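Lipase (Photobacterium sp. M37, PDB 2ORY) is a cold-adapted lipase of the alpha/beta hydrolase fold that probably hydrolyses triacylglycerols to release fatty acids. Local coordinates at residues Phe12-Tyr17 with Ile326-Ile331; Tyr18-Thr23 with Gly91-Ser96; Trp44-Glu49 with Met320-Asp325; Glu84-Ile89 with Cys169-Ser174. One frame throughout, in Å; residues are numbered along the deposited sequence.

Contact 1: residues Phe12-Tyr17 with Ile326-Ile331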
# COMPACT_ATOMS: atom_id res chain seq x y z
N PHE A 12 7.02 5.25 -7.12
CA PHE A 12 7.33 3.83 -7.03
C PHE A 12 6.08 3.03 -6.71
O PHE A 12 5.91 1.91 -7.20
CB PHE A 12 8.38 3.57 -5.95
CG PHE A 12 9.77 3.96 -6.35
CD1 PHE A 12 10.47 4.95 -5.64
CD2 PHE A 12 10.40 3.32 -7.41
CE1 PHE A 12 11.77 5.28 -5.98
CE2 PHE A 12 11.70 3.65 -7.76
CZ PHE A 12 12.39 4.63 -7.04
N SER A 13 5.22 3.60 -5.88
CA SER A 13 3.99 2.92 -5.51
C SER A 13 3.12 2.74 -6.74
O SER A 13 2.49 1.70 -6.91
CB SER A 13 3.22 3.71 -4.45
OG SER A 13 3.83 3.59 -3.18
N TYR A 14 3.09 3.76 -7.61
CA TYR A 14 2.26 3.68 -8.81
C TYR A 14 2.85 2.85 -9.94
O TYR A 14 2.11 2.23 -10.72
CB TYR A 14 1.88 5.07 -9.31
CG TYR A 14 0.62 5.59 -8.63
CD1 TYR A 14 0.57 5.70 -7.23
CD2 TYR A 14 -0.52 5.94 -9.36
CE1 TYR A 14 -0.59 6.12 -6.58
CE2 TYR A 14 -1.70 6.37 -8.71
CZ TYR A 14 -1.72 6.46 -7.31
OH TYR A 14 -2.86 6.87 -6.64
N MET A 15 4.17 2.81 -10.01
CA MET A 15 4.85 2.00 -11.03
C MET A 15 4.55 0.53 -10.74
O MET A 15 4.63 -0.32 -11.62
CB MET A 15 6.36 2.25 -10.98
CG MET A 15 7.14 1.61 -12.13
SD MET A 15 8.91 2.00 -12.08
CE MET A 15 9.48 0.83 -10.90
N SER A 16 4.22 0.24 -9.48
CA SER A 16 3.89 -1.11 -9.04
C SER A 16 2.67 -1.66 -9.76
O SER A 16 2.51 -2.87 -9.92
CB SER A 16 3.57 -1.11 -7.54
OG SER A 16 4.62 -0.52 -6.82
N TYR A 17 1.80 -0.75 -10.18
CA TYR A 17 0.56 -1.12 -10.84
C TYR A 17 0.63 -1.53 -12.32
O TYR A 17 -0.39 -1.91 -12.90
CB TYR A 17 -0.46 0.01 -10.66
CG TYR A 17 -1.03 0.06 -9.25
CD1 TYR A 17 -0.98 1.23 -8.49
CD2 TYR A 17 -1.61 -1.08 -8.67
CE1 TYR A 17 -1.48 1.27 -7.19
CE2 TYR A 17 -2.12 -1.05 -7.37
CZ TYR A 17 -2.05 0.13 -6.64
OH TYR A 17 -2.56 0.16 -5.36
N ILE A 326 3.23 11.15 -13.36
CA ILE A 326 2.83 9.75 -13.30
C ILE A 326 1.77 9.43 -14.37
O ILE A 326 0.62 9.84 -14.26
CB ILE A 326 2.28 9.43 -11.90
CG1 ILE A 326 3.41 9.63 -10.89
CG2 ILE A 326 1.67 8.04 -11.87
CD1 ILE A 326 3.01 9.38 -9.43
N PRO A 327 2.16 8.67 -15.40
CA PRO A 327 1.33 8.25 -16.55
C PRO A 327 0.22 7.28 -16.22
O PRO A 327 0.30 6.09 -16.53
CB PRO A 327 2.36 7.64 -17.50
CG PRO A 327 3.30 6.98 -16.56
CD PRO A 327 3.48 8.01 -15.45
N LEU A 328 -0.82 7.80 -15.60
CA LEU A 328 -1.95 6.98 -15.18
C LEU A 328 -2.55 6.12 -16.28
O LEU A 328 -2.65 4.90 -16.13
CB LEU A 328 -3.03 7.89 -14.59
CG LEU A 328 -2.63 8.61 -13.30
CD1 LEU A 328 -3.72 9.59 -12.93
CD2 LEU A 328 -2.39 7.60 -12.16
N THR A 329 -2.92 6.74 -17.39
CA THR A 329 -3.52 6.02 -18.51
C THR A 329 -2.61 4.90 -19.01
O THR A 329 -3.08 3.85 -19.45
CB THR A 329 -3.85 6.99 -19.66
OG1 THR A 329 -2.68 7.74 -20.00
CG2 THR A 329 -4.94 7.96 -19.24
N ASP A 330 -1.30 5.11 -18.93
CA ASP A 330 -0.39 4.08 -19.38
C ASP A 330 -0.30 2.94 -18.38
O ASP A 330 -0.07 1.79 -18.75
CB ASP A 330 1.00 4.67 -19.59
CG ASP A 330 1.97 3.65 -20.13
OD1 ASP A 330 1.70 3.10 -21.22
OD2 ASP A 330 3.00 3.40 -19.48
N ILE A 331 -0.48 3.26 -17.11
CA ILE A 331 -0.41 2.23 -16.08
C ILE A 331 -1.72 1.45 -15.93
O ILE A 331 -1.72 0.23 -15.93
CB ILE A 331 -0.08 2.84 -14.71
CG1 ILE A 331 1.22 3.65 -14.80
CG2 ILE A 331 0.08 1.73 -13.68
CD1 ILE A 331 1.50 4.47 -13.55

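Contact 2: residues Tyr18-Thr23 with Gly91-Ser96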
# COMPACT_ATOMS: atom_id res chain seq x y z
N TYR A 18 1.81 -1.48 -12.93
CA TYR A 18 1.90 -1.88 -14.32
C TYR A 18 1.39 -3.30 -14.46
O TYR A 18 1.73 -4.15 -13.65
CB TYR A 18 3.33 -1.79 -14.83
CG TYR A 18 3.65 -0.46 -15.47
CD1 TYR A 18 4.70 0.33 -15.01
CD2 TYR A 18 2.91 0.00 -16.56
CE1 TYR A 18 5.01 1.54 -15.61
CE2 TYR A 18 3.21 1.21 -17.18
CZ TYR A 18 4.27 1.97 -16.70
OH TYR A 18 4.60 3.16 -17.30
N GLY A 19 0.57 -3.54 -15.47
CA GLY A 19 0.04 -4.87 -15.67
C GLY A 19 -1.04 -5.29 -14.68
O GLY A 19 -1.21 -6.49 -14.41
N ILE A 20 -1.78 -4.33 -14.15
CA ILE A 20 -2.84 -4.65 -13.20
C ILE A 20 -4.02 -5.35 -13.86
O ILE A 20 -4.73 -6.12 -13.22
CB ILE A 20 -3.32 -3.36 -12.45
CG1 ILE A 20 -2.97 -3.46 -10.97
CG2 ILE A 20 -4.81 -3.17 -12.60
CD1 ILE A 20 -3.51 -4.68 -10.31
N THR A 21 -4.20 -5.11 -15.15
CA THR A 21 -5.30 -5.73 -15.90
C THR A 21 -4.79 -6.64 -17.01
O THR A 21 -5.46 -6.83 -18.04
CB THR A 21 -6.21 -4.65 -16.50
OG1 THR A 21 -5.41 -3.65 -17.14
CG2 THR A 21 -7.06 -3.99 -15.41
N HIS A 22 -3.62 -7.22 -16.81
CA HIS A 22 -3.01 -8.11 -17.79
C HIS A 22 -3.31 -9.58 -17.51
O HIS A 22 -2.62 -10.23 -16.71
CB HIS A 22 -1.50 -7.87 -17.83
CG HIS A 22 -1.11 -6.58 -18.48
ND1 HIS A 22 -1.63 -5.36 -18.09
CD2 HIS A 22 -0.29 -6.31 -19.52
CE1 HIS A 22 -1.14 -4.40 -18.85
NE2 HIS A 22 -0.32 -4.95 -19.73
N THR A 23 -4.34 -10.10 -18.16
CA THR A 23 -4.73 -11.49 -17.99
C THR A 23 -4.08 -12.33 -19.08
O THR A 23 -3.92 -11.86 -20.21
CB THR A 23 -6.25 -11.64 -18.07
OG1 THR A 23 -6.71 -11.04 -19.29
CG2 THR A 23 -6.92 -10.94 -16.90
N GLY A 91 -1.18 -4.51 -4.23
CA GLY A 91 -2.21 -5.48 -3.92
C GLY A 91 -3.02 -5.64 -5.20
O GLY A 91 -2.45 -5.57 -6.29
N THR A 92 -4.33 -5.83 -5.10
CA THR A 92 -5.21 -5.99 -6.26
C THR A 92 -5.54 -4.66 -6.93
O THR A 92 -5.28 -3.60 -6.37
CB THR A 92 -6.53 -6.60 -5.82
OG1 THR A 92 -6.26 -7.62 -4.87
CG2 THR A 92 -7.27 -7.22 -6.96
N ASN A 93 -6.10 -4.72 -8.14
CA ASN A 93 -6.49 -3.51 -8.86
C ASN A 93 -7.33 -2.71 -7.88
O ASN A 93 -8.44 -3.12 -7.51
CB ASN A 93 -7.33 -3.88 -10.07
CG ASN A 93 -7.68 -2.69 -10.92
OD1 ASN A 93 -7.43 -1.54 -10.53
ND2 ASN A 93 -8.25 -2.95 -12.09
N PRO A 94 -6.82 -1.54 -7.47
CA PRO A 94 -7.48 -0.66 -6.51
C PRO A 94 -8.79 0.06 -6.85
O PRO A 94 -9.44 0.56 -5.94
CB PRO A 94 -6.37 0.33 -6.15
CG PRO A 94 -5.69 0.53 -7.49
CD PRO A 94 -5.63 -0.89 -8.06
N VAL A 95 -9.19 0.10 -8.12
CA VAL A 95 -10.40 0.85 -8.48
C VAL A 95 -11.70 0.26 -7.98
O VAL A 95 -12.64 1.00 -7.68
CB VAL A 95 -10.53 1.07 -10.01
CG1 VAL A 95 -9.24 1.68 -10.56
CG2 VAL A 95 -10.85 -0.25 -10.71
N SER A 96 -11.75 -1.06 -7.89
CA SER A 96 -12.94 -1.76 -7.45
C SER A 96 -13.06 -1.85 -5.94
O SER A 96 -13.27 -2.93 -5.39
CB SER A 96 -12.93 -3.17 -8.05
OG SER A 96 -12.90 -3.10 -9.45

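Contact 3: residues Trp44-Glu49 with Met320-Asp325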
# COMPACT_ATOMS: atom_id res chain seq x y z
N TRP A 44 10.35 8.18 -16.80
CA TRP A 44 9.55 8.95 -15.85
C TRP A 44 10.41 10.07 -15.26
O TRP A 44 11.53 9.82 -14.82
CB TRP A 44 9.05 8.05 -14.72
CG TRP A 44 7.91 7.13 -15.07
CD1 TRP A 44 7.65 6.55 -16.29
CD2 TRP A 44 6.92 6.62 -14.17
NE1 TRP A 44 6.57 5.71 -16.20
CE2 TRP A 44 6.10 5.73 -14.91
CE3 TRP A 44 6.65 6.82 -12.81
CZ2 TRP A 44 5.03 5.04 -14.33
CZ3 TRP A 44 5.58 6.14 -12.23
CH2 TRP A 44 4.79 5.26 -12.99
N LYS A 45 9.88 11.29 -15.25
CA LYS A 45 10.62 12.43 -14.72
C LYS A 45 11.28 12.15 -13.35
O LYS A 45 12.51 12.22 -13.22
CB LYS A 45 9.71 13.66 -14.59
CG LYS A 45 9.21 14.25 -15.90
CD LYS A 45 8.45 15.54 -15.63
CE LYS A 45 7.69 16.05 -16.85
NZ LYS A 45 6.89 17.29 -16.58
N PRO A 46 10.48 11.83 -12.33
CA PRO A 46 11.04 11.55 -11.00
C PRO A 46 12.18 10.53 -10.94
O PRO A 46 12.95 10.52 -9.98
CB PRO A 46 9.81 11.13 -10.20
CG PRO A 46 8.90 10.56 -11.22
CD PRO A 46 9.03 11.54 -12.35
N PHE A 47 12.30 9.69 -11.96
CA PHE A 47 13.37 8.69 -11.95
C PHE A 47 14.59 9.10 -12.78
O PHE A 47 15.55 8.34 -12.87
CB PHE A 47 12.85 7.33 -12.47
CG PHE A 47 11.66 6.78 -11.72
CD1 PHE A 47 11.59 6.86 -10.32
CD2 PHE A 47 10.62 6.15 -12.39
CE1 PHE A 47 10.50 6.32 -9.62
CE2 PHE A 47 9.53 5.61 -11.70
CZ PHE A 47 9.47 5.70 -10.30
N GLN A 48 14.57 10.29 -13.37
CA GLN A 48 15.68 10.73 -14.20
C GLN A 48 16.81 11.43 -13.46
O GLN A 48 17.87 11.70 -14.02
CB GLN A 48 15.16 11.67 -15.31
CG GLN A 48 14.16 11.02 -16.25
CD GLN A 48 13.49 12.02 -17.19
OE1 GLN A 48 12.99 13.06 -16.75
NE2 GLN A 48 13.47 11.70 -18.48
N GLU A 49 16.60 11.72 -12.18
CA GLU A 49 17.62 12.41 -11.40
C GLU A 49 18.62 11.47 -10.75
O GLU A 49 19.56 11.91 -10.08
CB GLU A 49 16.94 13.28 -10.34
CG GLU A 49 15.81 14.14 -10.91
CD GLU A 49 15.22 15.09 -9.88
OE1 GLU A 49 14.79 14.62 -8.81
OE2 GLU A 49 15.18 16.31 -10.16
N MET A 320 -0.80 15.97 -5.10
CA MET A 320 0.63 16.04 -4.82
C MET A 320 1.41 16.59 -6.00
O MET A 320 2.63 16.42 -6.09
CB MET A 320 1.16 14.65 -4.44
CG MET A 320 0.77 14.19 -3.03
SD MET A 320 1.49 12.58 -2.51
CE MET A 320 0.05 11.59 -2.58
N GLY A 321 0.71 17.26 -6.91
CA GLY A 321 1.33 17.83 -8.09
C GLY A 321 2.14 16.87 -8.93
O GLY A 321 3.22 17.20 -9.42
N MET A 322 1.61 15.67 -9.14
CA MET A 322 2.33 14.67 -9.91
C MET A 322 1.60 14.23 -11.18
O MET A 322 2.03 13.30 -11.87
CB MET A 322 2.60 13.46 -9.01
CG MET A 322 3.61 13.71 -7.90
SD MET A 322 5.29 13.76 -8.53
CE MET A 322 5.71 12.03 -8.49
N MET A 323 0.50 14.91 -11.49
CA MET A 323 -0.30 14.59 -12.67
C MET A 323 0.54 14.49 -13.94
O MET A 323 0.36 13.56 -14.72
CB MET A 323 -1.41 15.63 -12.85
CG MET A 323 -2.55 15.50 -11.84
SD MET A 323 -3.27 13.84 -11.89
CE MET A 323 -4.66 14.08 -12.98
N ASP A 324 1.46 15.41 -14.14
CA ASP A 324 2.27 15.37 -15.34
C ASP A 324 3.47 14.46 -15.18
O ASP A 324 4.23 14.26 -16.12
CB ASP A 324 2.74 16.78 -15.70
CG ASP A 324 1.58 17.70 -16.01
OD1 ASP A 324 1.75 18.93 -15.85
OD2 ASP A 324 0.51 17.21 -16.43
N ASP A 325 3.62 13.91 -13.98
CA ASP A 325 4.75 13.04 -13.66
C ASP A 325 4.48 11.54 -13.64
O ASP A 325 5.41 10.74 -13.86
CB ASP A 325 5.35 13.47 -12.32
CG ASP A 325 5.97 14.85 -12.39
OD1 ASP A 325 7.00 14.99 -13.09
OD2 ASP A 325 5.43 15.79 -11.76

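Contact 4: residues Glu84-Ile89 with Cys169-Ser174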
# COMPACT_ATOMS: atom_id res chain seq x y z
N GLU A 84 21.04 1.69 -0.30
CA GLU A 84 19.89 2.60 -0.41
C GLU A 84 18.82 1.85 -1.21
O GLU A 84 18.89 1.76 -2.44
CB GLU A 84 20.31 3.89 -1.15
CG GLU A 84 19.72 5.23 -0.61
CD GLU A 84 18.32 5.56 -1.15
OE1 GLU A 84 17.39 4.76 -0.92
OE2 GLU A 84 18.16 6.62 -1.79
N TYR A 85 17.83 1.32 -0.52
CA TYR A 85 16.79 0.56 -1.20
C TYR A 85 15.36 1.01 -0.99
O TYR A 85 15.01 1.60 0.04
CB TYR A 85 16.87 -0.91 -0.78
CG TYR A 85 18.24 -1.54 -0.91
CD1 TYR A 85 19.22 -1.34 0.07
CD2 TYR A 85 18.56 -2.32 -2.01
CE1 TYR A 85 20.48 -1.92 -0.06
CE2 TYR A 85 19.82 -2.90 -2.15
CZ TYR A 85 20.78 -2.70 -1.17
OH TYR A 85 22.03 -3.27 -1.31
N VAL A 86 14.52 0.69 -1.98
CA VAL A 86 13.09 0.95 -1.90
C VAL A 86 12.36 -0.39 -2.07
O VAL A 86 12.61 -1.09 -3.03
CB VAL A 86 12.57 1.90 -3.03
CG1 VAL A 86 11.05 1.99 -2.97
CG2 VAL A 86 13.16 3.27 -2.88
N ILE A 87 11.51 -0.76 -1.12
CA ILE A 87 10.71 -1.98 -1.27
C ILE A 87 9.28 -1.47 -1.58
O ILE A 87 8.67 -0.80 -0.76
CB ILE A 87 10.66 -2.80 0.02
CG1 ILE A 87 12.04 -3.31 0.40
CG2 ILE A 87 9.65 -3.93 -0.14
CD1 ILE A 87 12.04 -4.08 1.72
N ALA A 88 8.77 -1.76 -2.77
CA ALA A 88 7.43 -1.29 -3.15
C ALA A 88 6.46 -2.48 -3.19
O ALA A 88 6.80 -3.57 -3.66
CB ALA A 88 7.48 -0.58 -4.51
N ILE A 89 5.24 -2.26 -2.70
CA ILE A 89 4.24 -3.31 -2.61
C ILE A 89 2.93 -2.92 -3.26
O ILE A 89 2.46 -1.79 -3.13
CB ILE A 89 4.03 -3.70 -1.12
CG1 ILE A 89 5.31 -4.37 -0.59
CG2 ILE A 89 2.77 -4.59 -0.94
CD1 ILE A 89 5.40 -4.51 0.91
N CYS A 169 13.38 2.15 2.46
CA CYS A 169 12.07 2.78 2.60
C CYS A 169 11.06 1.78 2.01
O CYS A 169 11.24 1.28 0.90
CB CYS A 169 12.00 4.10 1.82
SG CYS A 169 10.45 4.99 2.13
N VAL A 170 10.01 1.46 2.76
CA VAL A 170 9.00 0.52 2.27
C VAL A 170 7.78 1.36 1.94
O VAL A 170 7.25 2.06 2.80
CB VAL A 170 8.63 -0.53 3.34
CG1 VAL A 170 7.79 -1.64 2.69
CG2 VAL A 170 9.92 -1.08 4.01
N THR A 171 7.34 1.29 0.69
CA THR A 171 6.18 2.07 0.26
C THR A 171 5.15 1.23 -0.50
O THR A 171 5.42 0.10 -0.94
CB THR A 171 6.64 3.25 -0.62
OG1 THR A 171 5.56 4.16 -0.80
CG2 THR A 171 7.10 2.76 -1.98
N GLY A 172 3.94 1.78 -0.63
CA GLY A 172 2.88 1.08 -1.32
C GLY A 172 1.60 1.87 -1.23
O GLY A 172 1.44 2.70 -0.33
N HIS A 173 0.69 1.62 -2.17
CA HIS A 173 -0.60 2.30 -2.27
C HIS A 173 -1.78 1.32 -2.12
O HIS A 173 -1.67 0.17 -2.52
CB HIS A 173 -0.68 3.02 -3.63
CG HIS A 173 -2.02 3.62 -3.94
ND1 HIS A 173 -3.02 2.92 -4.61
CD2 HIS A 173 -2.53 4.85 -3.69
CE1 HIS A 173 -4.08 3.70 -4.75
NE2 HIS A 173 -3.81 4.88 -4.20
N SER A 174 -2.88 1.79 -1.55
CA SER A 174 -4.08 0.96 -1.39
C SER A 174 -3.78 -0.19 -0.42
O SER A 174 -3.27 0.04 0.67
CB SER A 174 -4.53 0.43 -2.77
OG SER A 174 -5.82 -0.16 -2.74
O HOH W 1 1.73 0.19 -4.48

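Contact 1: residues Phe12-Tyr17 with Ile326-Ile331
Y14 offers its CB and the CD2-CE2 edge of its ring, Y17 only its CB, to the aliphatic side chains of I326, L328 and I331, joining helix 5-15 and the residues after it to helix 328-332 and the loop leading into it in this alpha/beta hydrolase. No hydrogen bond links the two segments; the fit is one of shape. The main bump is Y14, which sits in a hollow walled by methyl groups. CG2 of I326 lies 3.9 Å from CB of Y14, neither over the ring's face nor at its edge, and the two side chains cross at about a right angle. At the ring edge, near its plane, CD2 of L328 lies 3.7 Å from CE2 of Y14. The third wall is I331, whose CD1 is 4.3 Å from CB of Y14; the same methyl also rests against the backbone O of Y14. The second bump runs the other way: CG2 of I331, set anti to its own backbone nitrogen by a chi1 of -55° for CG1, pushes into the angle between Y14 O and the CB of Y17. The ring of Y17 then leads away from helix 328-332, leaving its base alone to take part. Both phenol oxygens are satisfied beyond the contact, that of Y14 by the carbonyl of V313 and that of Y17 by H173. Y17 thus reaches the probable nucleophile elbow, where it touches S174. The packing is closest where CG2 of I331 meets CB of Y17, at 3.5 Å.

Contact 2: residues Tyr18-Thr23 with Gly91-Ser96
With an unstaggered chi1 of -115°, I20 turns both CG2 and CD1 to N93, whose own chi1 of -175° sets CG anti to its backbone nitrogen and brings a flat amide against the branched chain. Both groups belong to loops of the alpha/beta hydrolase fold: I20 is in a type I beta turn from G19 to H22, and N93 follows strand 84-90 on the way to helix 97-102. The two side chains cross at about a right angle, and I20 meets N93 with two different methyls. CG2 sits squarely over the face of the amide, 3.4 Å from CG of N93, while CD1 reaches past the side chain to the backbone, 3.4 Å from N of N93. CD1 of I20 also approaches atom C of T92, at 3.9 Å. The contact is thus van der Waals in kind, with no hydrogen bond between the loops. Within its own loop the amide has a weak bond, as OD1 of N93 accepts from N of V95 at 3.4 Å along a nearly straight N-H line (179°). Next in the chain, P94 packs on S174 and H312 of the probable catalytic triad. At the solvent side, CG2 of T21 lies 3.7 Å from ND2 of N93.

Contact 3: residues Trp44-Glu49 with Met320-Asp325
Opposite charges meet here without a salt bridge: K45 runs its aliphatic stem across the OD1 end of the carboxylate of D325, yet its ammonium stops short, NZ standing 4.2 Å from OD1. The contact joins two loops at the periphery of the alpha/beta hydrolase fold, one leading from helix 30-43 to strand 52-63, the other leaving helix 304-319 through a Schellman motif whose C-prime residue is G321. The lysine chain is extended beyond CG and crosses D325 at about a right angle, so OD1 is met by methylenes along its length. CD of K45 is the nearest, at 3.0 Å from OD1, a tight approach that is perhaps less certain at this resolution, and CB follows at 3.4 Å from the same oxygen. That oxygen has its polar partner elsewhere, in the hydroxyl of Y3. Farther along the lysine, CE lies 4.0 Å from the backbone O of D324; the charge could still contribute a weak, diffuse attraction to the acidic loop. P46 lies next to the lysine, its CD 4.0 Å from the backbone O of D325, and W44 approaches this same carbonyl obliquely with CE3. P46 also packs on A11 of helix 5-15. M322 folds its chain back through chi1 -69° and chi2 -75°, bringing CE to within 4.4 Å of CG of P46.

Contact 4: residues Glu84-Ile89 with Cys169-Ser174
I87 lies beside V170 on one face of the paired strands, the two side chains pointing the same way. From its CB, 4.1 Å from CG1 of V170, the chain divides: CG2, anti to the backbone nitrogen, keeps that same distance from CG1 of V170, whereas CG1 lies beside the nitrogen and leads to CD1; the side chain as a whole also packs on L187 of helix 175-189. V170 CG1 is shared, since CD1 of I89 also comes to it at 4.1 Å, crossing obliquely. The backbones form the parallel pairing of strands 84-90 and 166-173 within the alpha/beta hydrolase sheet, between strands 66-78 and 199-206. N of I87 donates to O of C169 at 2.9 Å, and O of I87 accepts from N of T171 at 2.9 Å, nearly along the C=O axis. The next bond, from N of I89 to O of T171, is more bent, at 144°. Beyond it the strands part, and a water is inserted: it accepts from N of H173 at 2.9 Å, while its bond to O of I89 is short and doubtful. The strand then runs into what fits a nucleophile elbow, with S174 before helix 175-189; the OG of S174 is hydrogen-bonded to NE2 of H312.

How the contacts relate
The four contacts show how a central strand pair can be tied to distant ends of a chain. Contact 1 closes a loop of about 300 residues that encloses contacts 2, 3 and 4 and touches all three: OH of Y17 is 2.9 Å from ND1 of H173 in contact 4, and CD1 of I331 is 3.4 Å from CH2 of W44 in contact 3. OH of Y18 in contact 2 is 2.7 Å from OD2 of D330 in contact 1. Around the probable nucleophile S174, contact 2 supplies P94, whose CB is 3.5 Å from OG of S174. Contact 3 does not touch contact 4, their nearest atoms being about 7 Å apart and their centres about 17 Å.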